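Local structure of tail spike protein (Acinetobacter phage vB_AbaP_AS12, 6EU4) at residues A[82-86]-A[87-91]; A[161-165]-A[166-170]; A[315-318]-A[319-322]; A[367-371]-A[372-376]. The protein probably forms the trimeric receptor-binding spike of the phage tail, recognising and perhaps degrading the capsular polysaccharide of Acinetobacter baumannii. All blocks are in the same frame, centred on the assembly; numbering follows the deposited sequence.

Contact 1 of 4, residues A[82-86]-A[87-91]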
loop_
_atom_site.group_PDB
_atom_site.type_symbol
_atom_site.label_atom_id
_atom_site.label_comp_id
_atom_site.label_asym_id
_atom_site.label_seq_id
_atom_site.Cartn_x
_atom_site.Cartn_y
_atom_site.Cartn_z
ATOM N N LEU A 82 -15.266 47.679 3.672
ATOM C CA LEU A 82 -15.303 46.702 4.750
ATOM C C LEU A 82 -13.908 46.438 5.303
ATOM O O LEU A 82 -12.969 46.171 4.553
ATOM C CB LEU A 82 -15.914 45.399 4.248
ATOM C CG LEU A 82 -16.075 44.298 5.301
ATOM C CD1 LEU A 82 -16.978 44.760 6.451
ATOM C CD2 LEU A 82 -16.630 43.044 4.646
ATOM N N GLN A 83 -13.781 46.488 6.621
ATOM C CA GLN A 83 -12.522 46.182 7.293
ATOM C C GLN A 83 -12.479 44.680 7.535
ATOM O O GLN A 83 -13.232 44.158 8.357
ATOM C CB GLN A 83 -12.409 46.958 8.603
ATOM C CG GLN A 83 -12.263 48.437 8.411
ATOM C CD GLN A 83 -10.940 48.772 7.781
ATOM O OE1 GLN A 83 -10.828 48.845 6.554
ATOM N NE2 GLN A 83 -9.911 48.956 8.621
ATOM N N ILE A 84 -11.616 43.982 6.810
ATOM C CA ILE A 84 -11.538 42.525 6.880
ATOM C C ILE A 84 -10.421 42.144 7.835
ATOM O O ILE A 84 -9.308 42.675 7.747
ATOM C CB ILE A 84 -11.297 41.918 5.491
ATOM C CG1 ILE A 84 -12.411 42.345 4.535
ATOM C CG2 ILE A 84 -11.194 40.393 5.579
ATOM C CD1 ILE A 84 -12.128 41.970 3.112
ATOM N N GLU A 85 -10.702 41.221 8.733
ATOM C CA GLU A 85 -9.700 40.773 9.685
ATOM C C GLU A 85 -9.088 39.465 9.195
ATOM O O GLU A 85 -9.802 38.495 8.893
ATOM C CB GLU A 85 -10.297 40.642 11.083
ATOM C CG GLU A 85 -10.413 42.019 11.774
ATOM C CD GLU A 85 -10.814 41.950 13.235
ATOM O OE1 GLU A 85 -10.738 40.852 13.836
ATOM O OE2 GLU A 85 -11.204 43.006 13.784
ATOM N N ASN A 86 -7.763 39.471 9.075
ATOM C CA ASN A 86 -7.001 38.316 8.630
ATOM C C ASN A 86 -7.591 37.719 7.358
ATOM O O ASN A 86 -7.618 36.499 7.179
ATOM C CB ASN A 86 -6.906 37.265 9.733
ATOM C CG ASN A 86 -6.190 37.776 10.952
ATOM O OD1 ASN A 86 -5.121 38.385 10.861
ATOM N ND2 ASN A 86 -6.785 37.549 12.112
ATOM N N ASN A 87 -8.053 38.608 6.469
ATOM C CA ASN A 87 -8.454 38.252 5.108
ATOM C C ASN A 87 -9.453 37.102 5.088
ATOM O O ASN A 87 -9.391 36.217 4.230
ATOM C CB ASN A 87 -7.238 37.891 4.252
ATOM C CG ASN A 87 -7.558 37.876 2.754
ATOM O OD1 ASN A 87 -8.338 38.688 2.264
ATOM N ND2 ASN A 87 -6.962 36.938 2.035
ATOM N N THR A 88 -10.393 37.121 6.028
ATOM C CA THR A 88 -11.421 36.088 6.119
ATOM C C THR A 88 -12.797 36.731 6.175
ATOM O O THR A 88 -13.009 37.664 6.951
ATOM C CB THR A 88 -11.198 35.241 7.358
ATOM O OG1 THR A 88 -9.878 34.697 7.315
ATOM C CG2 THR A 88 -12.218 34.111 7.420
ATOM N N VAL A 89 -13.735 36.228 5.365
ATOM C CA VAL A 89 -15.113 36.716 5.359
ATOM C C VAL A 89 -16.059 35.526 5.274
ATOM O O VAL A 89 -15.655 34.388 5.027
ATOM C CB VAL A 89 -15.425 37.681 4.188
ATOM C CG1 VAL A 89 -14.552 38.928 4.247
ATOM C CG2 VAL A 89 -15.280 36.957 2.863
ATOM N N SER A 90 -17.346 35.825 5.441
ATOM C CA SER A 90 -18.443 34.883 5.306
ATOM C C SER A 90 -19.432 35.398 4.260
ATOM O O SER A 90 -19.507 36.603 4.025
ATOM C CB SER A 90 -19.160 34.701 6.646
ATOM O OG SER A 90 -18.264 34.213 7.640
ATOM N N PRO A 91 -20.200 34.518 3.617
ATOM C CA PRO A 91 -21.207 35.003 2.657
ATOM C C PRO A 91 -22.149 36.053 3.240
ATOM O O PRO A 91 -22.631 36.922 2.502
ATOM C CB PRO A 91 -21.946 33.717 2.262
ATOM C CG PRO A 91 -20.927 32.646 2.445
ATOM C CD PRO A 91 -20.136 33.048 3.650
HETATM O O HOH W 1 -7.217 41.468 6.228
HETATM O O HOH W 2 -13.660 40.034 8.451
#
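Ile84 lays its CG2 methyl against the backbone of Asn87 and Thr88, 3.4 Å from Thr88 N, while the same methyl meets Val89 CG1 at 3.9 Å. This is the tight side of the turn: with CG1 beside the backbone N (chi1 -58°), CG2 is the branch anti to it and faces the Asn87-Thr88 backbone, and Leu75 and Cys117 pack on the isoleucine from the same chain. The bend is made by Asn86 and Asn87, both with positive phi, and is tied by two bonds to successive carbonyls. Thr88 N reaches Glu85 O at 3.2 Å, rather bent at 145° and well above the carbonyl plane; Thr88 OG1 donates to Asn86 O at 2.9 Å, again from above the plane.

The looser side is bridged by water. One molecule donates to Ile84 O and accepts from Asn87 N, 3.0 Å away; a second accepts from Glu85 N and donates to Thr88 O, 2.9 Å away. The amide of Asn86 leaves the turn, its OD1 bonding Ser90 of the second subunit, and Asn87 OD1 takes Lys53 of that subunit. Glu85 points off the turn, close to Glu85 of the third subunit and about 7 Å from a bound zinc ion. The arrangement is a tight turn at a trimer interface, leading from strand 80-82 into strand 88-89, which pairs in parallel with strand 118-121 at the beginning of the beta-helix.

Contact 2 of 4, residues A[161-165]-A[166-170]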
loop_
_atom_site.group_PDB
_atom_site.type_symbol
_atom_site.label_atom_id
_atom_site.label_comp_id
_atom_site.label_asym_id
_atom_site.label_seq_id
_atom_site.Cartn_x
_atom_site.Cartn_y
_atom_site.Cartn_z
ATOM N N ASN A 161 -19.528 30.000 -24.054
ATOM C CA ASN A 161 -18.403 29.214 -24.547
ATOM C C ASN A 161 -17.085 29.949 -24.362
ATOM O O ASN A 161 -16.995 31.159 -24.603
ATOM C CB ASN A 161 -18.584 28.910 -26.041
ATOM C CG ASN A 161 -19.707 27.928 -26.304
ATOM O OD1 ASN A 161 -19.865 26.951 -25.585
ATOM N ND2 ASN A 161 -20.494 28.188 -27.339
ATOM N N ARG A 162 -16.046 29.197 -23.997
ATOM C CA ARG A 162 -14.715 29.750 -23.790
ATOM C C ARG A 162 -13.649 28.777 -24.288
ATOM O O ARG A 162 -13.683 27.585 -23.957
ATOM C CB ARG A 162 -14.508 30.055 -22.307
ATOM C CG ARG A 162 -13.127 30.502 -21.948
ATOM C CD ARG A 162 -12.975 30.603 -20.427
ATOM N NE ARG A 162 -11.572 30.584 -20.051
ATOM C CZ ARG A 162 -11.129 30.475 -18.796
ATOM N NH1 ARG A 162 -11.986 30.386 -17.791
ATOM N NH2 ARG A 162 -9.824 30.458 -18.554
ATOM N N THR A 163 -12.684 29.290 -25.057
ATOM C CA THR A 163 -11.585 28.467 -25.551
ATOM C C THR A 163 -10.471 28.447 -24.518
ATOM O O THR A 163 -9.959 29.503 -24.129
ATOM C CB THR A 163 -11.054 28.986 -26.885
ATOM O OG1 THR A 163 -12.092 28.894 -27.857
ATOM C CG2 THR A 163 -9.847 28.171 -27.354
ATOM N N ILE A 164 -10.098 27.242 -24.099
ATOM C CA ILE A 164 -9.032 27.007 -23.137
ATOM C C ILE A 164 -8.065 26.022 -23.775
ATOM O O ILE A 164 -8.458 24.899 -24.122
ATOM C CB ILE A 164 -9.572 26.440 -21.814
ATOM C CG1 ILE A 164 -10.652 27.352 -21.235
ATOM C CG2 ILE A 164 -8.422 26.247 -20.837
ATOM C CD1 ILE A 164 -11.291 26.820 -19.922
ATOM N N ASN A 165 -6.812 26.434 -23.937
ATOM C CA ASN A 165 -5.790 25.562 -24.517
ATOM C C ASN A 165 -6.309 24.889 -25.795
ATOM O O ASN A 165 -6.193 23.679 -25.982
ATOM C CB ASN A 165 -5.345 24.522 -23.498
ATOM C CG ASN A 165 -4.125 23.723 -23.946
ATOM O OD1 ASN A 165 -3.339 24.172 -24.767
ATOM N ND2 ASN A 165 -3.963 22.520 -23.372
ATOM N N GLY A 166 -6.927 25.693 -26.662
ATOM C CA GLY A 166 -7.376 25.238 -27.968
ATOM C C GLY A 166 -8.700 24.505 -28.007
ATOM O O GLY A 166 -9.144 24.137 -29.107
ATOM N N LYS A 167 -9.361 24.310 -26.870
ATOM C CA LYS A 167 -10.608 23.549 -26.800
ATOM C C LYS A 167 -11.733 24.438 -26.294
ATOM O O LYS A 167 -11.569 25.174 -25.319
ATOM C CB LYS A 167 -10.479 22.322 -25.875
ATOM C CG LYS A 167 -9.336 21.387 -26.246
ATOM C CD LYS A 167 -9.534 20.784 -27.611
ATOM C CE LYS A 167 -8.489 19.717 -27.901
ATOM N NZ LYS A 167 -8.819 19.054 -29.200
ATOM N N ILE A 168 -12.888 24.353 -26.940
ATOM C CA ILE A 168 -14.025 25.167 -26.538
ATOM C C ILE A 168 -14.734 24.440 -25.406
ATOM O O ILE A 168 -15.228 23.323 -25.590
ATOM C CB ILE A 168 -14.971 25.432 -27.714
ATOM C CG1 ILE A 168 -14.227 26.267 -28.748
ATOM C CG2 ILE A 168 -16.226 26.159 -27.217
ATOM C CD1 ILE A 168 -15.008 26.580 -30.038
HETATM N N MSE A 169 -14.776 25.078 -24.242
HETATM C CA MSE A 169 -15.400 24.543 -23.046
HETATM C C MSE A 169 -16.612 25.394 -22.693
HETATM O O MSE A 169 -16.689 26.572 -23.008
HETATM C CB MSE A 169 -14.409 24.524 -21.882
HETATM C CG MSE A 169 -13.111 23.819 -22.216
HETATM SE SE MSE A 169 -13.414 21.916 -22.437
HETATM C CE MSE A 169 -13.669 21.368 -20.576
ATOM N N ASN A 170 -17.566 24.776 -22.022
ATOM C CA ASN A 170 -18.771 25.464 -21.597
ATOM C C ASN A 170 -19.111 24.955 -20.208
ATOM O O ASN A 170 -19.166 23.744 -19.982
ATOM C CB ASN A 170 -19.916 25.228 -22.575
ATOM C CG ASN A 170 -21.147 26.071 -22.252
ATOM O OD1 ASN A 170 -21.706 25.962 -21.167
ATOM N ND2 ASN A 170 -21.561 26.912 -23.197
#
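Asn161 and Asn170 join side chain to side chain at the open end of a two-stranded hairpin: Asn170 ND2 donates to Asn161 OD1 at 2.9 Å, nearly straight at 170°. The acceptor lies in the amide plane of Asn170, but the donor stands above the carbonyl plane of Asn161, and the two amides are turned 76° apart. Next along this face, Ile168 CG2 touches Asn161 CB at 3.8 Å, and Ile168 CG1 approaches Thr163 OG1 at 3.5 Å.

On the other face Ile164 CD1 takes two partners. It lies 3.7 Å above the centre of the Arg162 guanidinium and meets Met169 CG at 4.2 Å, the two side chains crossing at about a right angle; Met169 is selenomethionine. Arg162 has CG anti to its backbone N (chi1 174°) and an extended chain, which brings the flat group beneath Ile164 CD1, face toward the methyl.

Arg162, Ile164 and Met169 are positioned by the backbone ladder. Arg162 and Met169 exchange two bonds, Met169 N to Arg162 O being the shorter at 2.7 Å, and Ile164 and Lys167 exchange another two round a type I' turn with Asn165 and Gly166 at its corners. Farther out, Asn170 OD1 accepts from Asp172 N, and the guanidinium donates to the carbonyls of Pro181 and Arg182. Ile164 touches Trp264 and Met169 touches Thr262, both in loops. The hairpin is its own two-stranded sheet, between strands 148-151 and 175-179 in the chain.

Contact 3 of 4, residues A[315-318]-A[319-322]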
loop_
_atom_site.group_PDB
_atom_site.type_symbol
_atom_site.label_atom_id
_atom_site.label_comp_id
_atom_site.label_asym_id
_atom_site.label_seq_id
_atom_site.Cartn_x
_atom_site.Cartn_y
_atom_site.Cartn_z
ATOM N N PHE A 315 -16.891 -0.434 -9.825
ATOM C CA PHE A 315 -15.761 0.297 -10.392
ATOM C C PHE A 315 -15.679 0.059 -11.889
ATOM O O PHE A 315 -15.549 -1.090 -12.341
ATOM C CB PHE A 315 -14.433 -0.163 -9.778
ATOM C CG PHE A 315 -14.412 -0.206 -8.270
ATOM C CD1 PHE A 315 -14.282 0.964 -7.531
ATOM C CD2 PHE A 315 -14.424 -1.422 -7.587
ATOM C CE1 PHE A 315 -14.234 0.919 -6.147
ATOM C CE2 PHE A 315 -14.393 -1.472 -6.205
ATOM C CZ PHE A 315 -14.287 -0.303 -5.481
ATOM N N LYS A 316 -15.695 1.136 -12.649
ATOM C CA LYS A 316 -15.376 1.117 -14.068
ATOM C C LYS A 316 -14.050 1.856 -14.211
ATOM O O LYS A 316 -13.970 3.055 -13.912
ATOM C CB LYS A 316 -16.468 1.773 -14.899
ATOM C CG LYS A 316 -16.096 1.852 -16.373
ATOM C CD LYS A 316 -17.197 2.508 -17.212
ATOM C CE LYS A 316 -16.833 2.547 -18.657
ATOM N NZ LYS A 316 -17.946 3.172 -19.464
ATOM N N ILE A 317 -13.008 1.137 -14.634
ATOM C CA ILE A 317 -11.639 1.667 -14.639
ATOM C C ILE A 317 -11.044 1.433 -16.017
ATOM O O ILE A 317 -10.753 0.290 -16.398
ATOM C CB ILE A 317 -10.781 1.040 -13.532
ATOM C CG1 ILE A 317 -11.496 1.232 -12.185
ATOM C CG2 ILE A 317 -9.404 1.689 -13.513
ATOM C CD1 ILE A 317 -10.710 0.793 -10.960
ATOM N N VAL A 318 -10.859 2.517 -16.761
ATOM C CA VAL A 318 -10.470 2.476 -18.159
ATOM C C VAL A 318 -9.174 3.265 -18.338
ATOM O O VAL A 318 -9.078 4.421 -17.909
ATOM C CB VAL A 318 -11.599 3.025 -19.051
ATOM C CG1 VAL A 318 -11.168 3.096 -20.485
ATOM C CG2 VAL A 318 -12.852 2.139 -18.896
ATOM N N TYR A 319 -8.193 2.635 -18.975
ATOM C CA TYR A 319 -6.874 3.225 -19.251
ATOM C C TYR A 319 -6.317 3.985 -18.040
ATOM O O TYR A 319 -5.826 5.114 -18.146
ATOM C CB TYR A 319 -6.934 4.118 -20.484
ATOM C CG TYR A 319 -7.247 3.332 -21.739
ATOM C CD1 TYR A 319 -6.422 2.296 -22.158
ATOM C CD2 TYR A 319 -8.350 3.647 -22.516
ATOM C CE1 TYR A 319 -6.714 1.564 -23.308
ATOM C CE2 TYR A 319 -8.640 2.937 -23.666
ATOM C CZ TYR A 319 -7.823 1.890 -24.050
ATOM O OH TYR A 319 -8.110 1.182 -25.204
ATOM N N SER A 320 -6.303 3.304 -16.893
ATOM C CA SER A 320 -5.925 3.882 -15.614
ATOM C C SER A 320 -4.969 2.942 -14.901
ATOM O O SER A 320 -4.856 1.766 -15.254
ATOM C CB SER A 320 -7.150 4.114 -14.716
ATOM O OG SER A 320 -8.102 4.951 -15.349
ATOM N N ASN A 321 -4.293 3.441 -13.866
ATOM C CA ASN A 321 -3.606 2.538 -12.942
ATOM C C ASN A 321 -3.885 3.001 -11.518
ATOM O O ASN A 321 -3.633 4.158 -11.166
ATOM C CB ASN A 321 -2.100 2.406 -13.274
ATOM C CG ASN A 321 -1.248 3.616 -12.887
ATOM O OD1 ASN A 321 -1.333 4.698 -13.480
ATOM N ND2 ASN A 321 -0.333 3.391 -11.941
ATOM N N VAL A 322 -4.455 2.090 -10.729
ATOM C CA VAL A 322 -5.111 2.379 -9.458
ATOM C C VAL A 322 -4.688 1.328 -8.445
ATOM O O VAL A 322 -4.654 0.134 -8.760
ATOM C CB VAL A 322 -6.650 2.356 -9.582
ATOM C CG1 VAL A 322 -7.324 2.571 -8.231
ATOM C CG2 VAL A 322 -7.143 3.380 -10.624
#
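The Tyr319 ring is met obliquely by Val318 CG1, which comes within 3.5 Å of Tyr319 CD2. The methyl is centred on CD2, with CG and CE2 of the ring each 4.1 Å away. Val318 CG1 is anti to its own backbone N (chi1 175°), and this places the methyl beside the peptide that leads into Tyr319. The tyrosine itself is exposed, has positive phi, and leans on Lys290 of strand 284-304.

Beyond it the chain folds back. Ser320 OG donates to Val318 O at 2.8 Å, from well above the carbonyl plane, and also bonds the backbone N of Met291; the hydroxyl thus ties the corner to strand 284-304 of the neighbouring coil. Ser320 CB in turn sits 3.5 Å from Ile317 CG2, and the same methyl faces Val322 CG2 at 4.0 Å, so that the branched side chains of Ile317 and Val322 meet on the inner side of the corner, where Met324 and Leu338 also touch Ile317. The buried amide of Asn321 turns the other way and is satisfied by Gly293 in its own chain and by Asn349 and Asn351 of the second subunit.

Strands 311-318 and 321-334 both pair in parallel with strand 284-304, so the two-residue corner at Tyr319 and Ser320 joins successive faces of one turn. Short corners between parallel strands, with stacked aliphatic side chains inside, fit the right-handed parallel beta-helix known from phage tailspikes.

Contact 4 of 4, residues A[367-371]-A[372-376]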
loop_
_atom_site.group_PDB
_atom_site.type_symbol
_atom_site.label_atom_id
_atom_site.label_comp_id
_atom_site.label_asym_id
_atom_site.label_seq_id
_atom_site.Cartn_x
_atom_site.Cartn_y
_atom_site.Cartn_z
ATOM N N ASN A 367 -16.761 -7.423 -23.708
ATOM C CA ASN A 367 -16.702 -6.338 -22.740
ATOM C C ASN A 367 -18.033 -6.114 -22.034
ATOM O O ASN A 367 -18.250 -5.048 -21.461
ATOM C CB ASN A 367 -16.250 -5.030 -23.399
ATOM C CG ASN A 367 -17.218 -4.522 -24.451
ATOM O OD1 ASN A 367 -18.126 -5.229 -24.883
ATOM N ND2 ASN A 367 -17.004 -3.286 -24.896
ATOM N N ASN A 368 -18.926 -7.095 -22.067
ATOM C CA ASN A 368 -20.238 -6.966 -21.436
ATOM C C ASN A 368 -20.671 -8.375 -21.024
ATOM O O ASN A 368 -21.317 -9.086 -21.797
ATOM C CB ASN A 368 -21.228 -6.336 -22.404
ATOM C CG ASN A 368 -22.575 -6.080 -21.779
ATOM O OD1 ASN A 368 -22.731 -6.098 -20.559
ATOM N ND2 ASN A 368 -23.557 -5.793 -22.617
ATOM N N ASN A 369 -20.265 -8.796 -19.826
ATOM C CA ASN A 369 -20.501 -10.185 -19.451
ATOM C C ASN A 369 -20.647 -10.335 -17.942
ATOM O O ASN A 369 -20.407 -9.406 -17.171
ATOM C CB ASN A 369 -19.400 -11.093 -19.996
ATOM C CG ASN A 369 -18.008 -10.590 -19.655
ATOM O OD1 ASN A 369 -17.599 -10.601 -18.501
ATOM N ND2 ASN A 369 -17.273 -10.150 -20.673
ATOM N N ASN A 370 -21.104 -11.521 -17.530
ATOM C CA ASN A 370 -21.499 -11.718 -16.131
ATOM C C ASN A 370 -20.326 -12.265 -15.323
ATOM O O ASN A 370 -20.293 -13.419 -14.911
ATOM C CB ASN A 370 -22.734 -12.605 -16.021
ATOM C CG ASN A 370 -22.497 -14.090 -16.392
ATOM O OD1 ASN A 370 -21.842 -14.435 -17.391
ATOM N ND2 ASN A 370 -23.094 -14.973 -15.591
ATOM N N SER A 371 -19.375 -11.365 -15.058
ATOM C CA SER A 371 -18.192 -11.677 -14.280
ATOM C C SER A 371 -17.967 -10.626 -13.203
ATOM O O SER A 371 -18.204 -9.434 -13.416
ATOM C CB SER A 371 -16.948 -11.779 -15.178
ATOM O OG SER A 371 -16.696 -10.585 -15.909
HETATM N N MSE A 372 -17.470 -11.055 -12.051
HETATM C CA MSE A 372 -17.169 -10.074 -11.017
HETATM C C MSE A 372 -15.979 -9.203 -11.413
HETATM O O MSE A 372 -16.026 -7.978 -11.234
HETATM C CB MSE A 372 -16.915 -10.741 -9.669
HETATM C CG MSE A 372 -18.182 -11.286 -9.023
HETATM SE SE MSE A 372 -19.481 -9.872 -8.532
HETATM C CE MSE A 372 -20.567 -9.842 -10.164
ATOM N N PHE A 373 -14.940 -9.825 -11.980
ATOM C CA PHE A 373 -13.777 -9.116 -12.509
ATOM C C PHE A 373 -13.780 -9.323 -14.007
ATOM O O PHE A 373 -13.517 -10.432 -14.481
ATOM C CB PHE A 373 -12.482 -9.619 -11.863
ATOM C CG PHE A 373 -12.442 -9.372 -10.395
ATOM C CD1 PHE A 373 -12.008 -8.145 -9.894
ATOM C CD2 PHE A 373 -12.892 -10.332 -9.501
ATOM C CE1 PHE A 373 -12.019 -7.895 -8.537
ATOM C CE2 PHE A 373 -12.891 -10.075 -8.130
ATOM C CZ PHE A 373 -12.457 -8.855 -7.656
ATOM N N CYS A 374 -14.143 -8.278 -14.746
ATOM C CA CYS A 374 -14.137 -8.298 -16.204
ATOM C C CYS A 374 -12.846 -7.593 -16.622
ATOM O O CYS A 374 -12.741 -6.368 -16.536
ATOM C CB CYS A 374 -15.383 -7.614 -16.748
ATOM S SG CYS A 374 -15.505 -7.651 -18.541
ATOM N N VAL A 375 -11.857 -8.371 -17.055
ATOM C CA VAL A 375 -10.463 -7.935 -17.152
ATOM C C VAL A 375 -10.075 -8.019 -18.620
ATOM O O VAL A 375 -9.735 -9.104 -19.116
ATOM C CB VAL A 375 -9.546 -8.796 -16.276
ATOM C CG1 VAL A 375 -8.128 -8.252 -16.261
ATOM C CG2 VAL A 375 -10.072 -8.873 -14.852
ATOM N N VAL A 376 -10.109 -6.881 -19.330
ATOM C CA VAL A 376 -10.035 -6.878 -20.781
ATOM C C VAL A 376 -9.003 -5.870 -21.298
ATOM O O VAL A 376 -8.620 -4.919 -20.615
ATOM C CB VAL A 376 -11.426 -6.600 -21.404
ATOM C CG1 VAL A 376 -12.463 -7.546 -20.822
ATOM C CG2 VAL A 376 -11.852 -5.112 -21.206
#
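Asn369 and Ser371 both meet Cys374, through its SG and its CB, where the chain enters strand 371-376, a strand of the parallel beta-helix that breaks at a corner at Met372 and Phe373. Asn367 and Asn368 lead in, and with Asn370 they bond outward through OD1, to Ser365, Gln335 and Phe438 in turn.

Asn369 is the first residue to reach the second half. The sulfur of Cys374 lies off the outer end of its amide, between OD1 and ND2 and raised somewhat from the amide plane, with Cys374 SG 3.6 Å from Asn369 OD1 and 3.7 Å from Asn369 ND2. ND2 is held by Ser365 O, which fixes which way the amide faces. Asn370 then forms the centre of an inverse gamma turn, with a weak backbone bond from Ser371 N to Asn369 O.

Ser371 ends the segment and does most of the touching. With chi1 at 58°, OG lies between the backbone N and carbonyl carbon of its own residue, and from there it reaches back to Asn369. Its carbonyl O accepts from Asn336 ND2, and the CE of selenomethionine Met372 curls to 4.0 Å from that same Ser371 O.

Buried and covered by Tyr408 of strand 405-409, Ser371 OG lies 3.4 Å from Cys374 CB and donates to Asn369 OD1 at 2.7 Å, the bond running almost straight out from the amide carbonyl with a C=O...O angle of 179°.

How the contacts relate
The four contacts follow one another along the chain without overlap. Contact 1 opens the beta-helix through strand 88-89, contact 2 is a separate hairpin, and contacts 3 and 4 belong to later coils. Contacts 3 and 4 are neighbours, with centres about 13 Å apart and nearest atoms about 7 Å apart; strand 336-341 pairs in parallel with both 311-318 and 371-376. Contact 2 lies about 27 Å from contact 3, centre to centre, and contacts 1 and 4 are farthest apart, about 54 Å between centres. Contacts 1, 3 and 4 all reach the beta-helix strands, and of the four only 1 and 3 also lie at a subunit interface, both touching the second subunit.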